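Local atomic coordinates of possible transcriptional regulator, ArsR family protein (PDB entry 2OQG), a protein that probably binds DNA as a winged-helix transcriptional regulator of the ArsR family. Residues Gln49-Ala52 / Lys53-Ala57. Numbering follows the deposited sequence.
Sequences QAIA and KHLNA
Helix 48-60, which by its place in the winged helix-turn-helix fold is probably the DNA-recognition helix, carries this contact, two successive turns in which the carbonyls of Gln49-Ala52 accept the backbone N-H groups of Lys53-Asn56, each four residues on. The straightest links are His54 N to Ala50 O (2.9 Å, N-H...O angle 169°) and Leu55 N to Ile51 O, whose donor lies nearly in line with the carbonyl. Gln49 O takes the amide of Lys53 at a tilt of 30° from its plane, and it also accepts a water at 2.7 Å. That water receives a hydrogen bond from Lys53 NZ (3.2 Å), because the lysine chain bends at chi3 and again at chi4 (-71°) and folds back over the Gln49 carbonyl on the exposed side of the helix. On the buried side, Ile51 and Leu55 run side by side in the same direction, with Ile51 CG2 against Leu55 CD1 at 3.8 Å. The His54 ring reaches back along the helix, its CD2 3.2 Å from Ala50 O, while ND1 is hydrogen-bonded to Arg23. With an alanine in place of His54, Arg23 would probably lose this partner and a gap would open beside Thr22 and Ile26. His54 and Leu55 pack on helix 21-32; Ile51 meets Leu40 and Ala41 of helix 37-43, the preceding helix of the helix-turn-helix, where Leu55 also touches Ala37.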
loop_
_atom_site.group_PDB
_atom_site.type_symbol
_atom_site.label_atom_id
_atom_site.label_comp_id
_atom_site.label_asym_id
_atom_site.label_seq_id
_atom_site.Cartn_x
_atom_site.Cartn_y
_atom_site.Cartn_z
ATOM N N GLN A 49 18.141 13.619 6.266
ATOM C CA GLN A 49 17.352 14.851 6.459
ATOM C C GLN A 49 17.085 15.572 5.146
ATOM O O GLN A 49 15.979 16.141 4.931
ATOM C CB GLN A 49 18.057 15.806 7.415
ATOM C CG GLN A 49 18.228 15.188 8.803
ATOM C CD GLN A 49 18.784 16.178 9.826
ATOM O OE1 GLN A 49 18.226 16.331 10.909
ATOM N NE2 GLN A 49 19.878 16.859 9.479
ATOM N N ALA A 50 18.059 15.535 4.245
ATOM C CA ALA A 50 17.841 16.128 2.916
ATOM C C ALA A 50 16.832 15.275 2.129
ATOM O O ALA A 50 15.986 15.812 1.389
ATOM C CB ALA A 50 19.149 16.250 2.131
ATOM N N ILE A 51 16.935 13.957 2.249
ATOM C CA ILE A 51 15.962 13.059 1.562
ATOM C C ILE A 51 14.551 13.380 2.044
ATOM O O ILE A 51 13.620 13.538 1.239
ATOM C CB ILE A 51 16.309 11.564 1.796
ATOM C CG1 ILE A 51 17.544 11.227 0.954
ATOM C CG2 ILE A 51 15.127 10.594 1.415
ATOM C CD1 ILE A 51 18.198 9.857 1.194
ATOM N N ALA A 52 14.403 13.523 3.369
ATOM C CA ALA A 52 13.084 13.899 3.962
ATOM C C ALA A 52 12.539 15.174 3.342
ATOM O O ALA A 52 11.336 15.238 3.002
ATOM C CB ALA A 52 13.199 14.046 5.469
ATOM N N LYS A 53 13.407 16.182 3.188
ATOM C CA LYS A 53 13.008 17.469 2.642
ATOM C C LYS A 53 12.586 17.322 1.181
ATOM O O LYS A 53 11.559 17.883 0.769
ATOM C CB LYS A 53 14.158 18.492 2.725
ATOM C CG LYS A 53 14.349 19.039 4.133
ATOM C CD LYS A 53 15.427 20.106 4.150
ATOM C CE LYS A 53 16.688 19.555 4.751
ATOM N NZ LYS A 53 16.457 19.358 6.215
ATOM N N HIS A 54 13.387 16.591 0.397
ATOM C CA HIS A 54 13.047 16.325 -1.018
ATOM C C HIS A 54 11.702 15.585 -1.077
ATOM O O HIS A 54 10.874 15.926 -1.939
ATOM C CB HIS A 54 14.114 15.478 -1.664
ATOM C CG HIS A 54 15.380 16.209 -1.996
ATOM N ND1 HIS A 54 15.404 17.420 -2.656
ATOM C CD2 HIS A 54 16.679 15.886 -1.758
ATOM C CE1 HIS A 54 16.659 17.813 -2.814
ATOM N NE2 HIS A 54 17.451 16.896 -2.280
ATOM N N LEU A 55 11.520 14.560 -0.237
ATOM C CA LEU A 55 10.262 13.792 -0.258
ATOM C C LEU A 55 9.065 14.674 0.062
ATOM O O LEU A 55 8.013 14.572 -0.570
ATOM C CB LEU A 55 10.290 12.610 0.656
ATOM C CG LEU A 55 11.204 11.493 0.197
ATOM C CD1 LEU A 55 11.376 10.528 1.377
ATOM C CD2 LEU A 55 10.672 10.772 -1.115
ATOM N N ASN A 56 9.234 15.562 1.037
ATOM C CA ASN A 56 8.113 16.452 1.430
ATOM C C ASN A 56 7.761 17.345 0.248
ATOM O O ASN A 56 6.555 17.570 -0.040
ATOM C CB ASN A 56 8.486 17.289 2.681
ATOM C CG ASN A 56 8.593 16.428 3.917
ATOM O OD1 ASN A 56 8.125 15.291 3.911
ATOM N ND2 ASN A 56 9.228 16.952 4.992
ATOM N N ALA A 57 8.790 17.855 -0.432
ATOM C CA ALA A 57 8.559 18.765 -1.579
ATOM C C ALA A 57 7.864 17.990 -2.683
ATOM O O ALA A 57 6.867 18.490 -3.290
ATOM C CB ALA A 57 9.852 19.350 -2.079
HETATM O O HOH W 1 14.639 16.880 7.155
#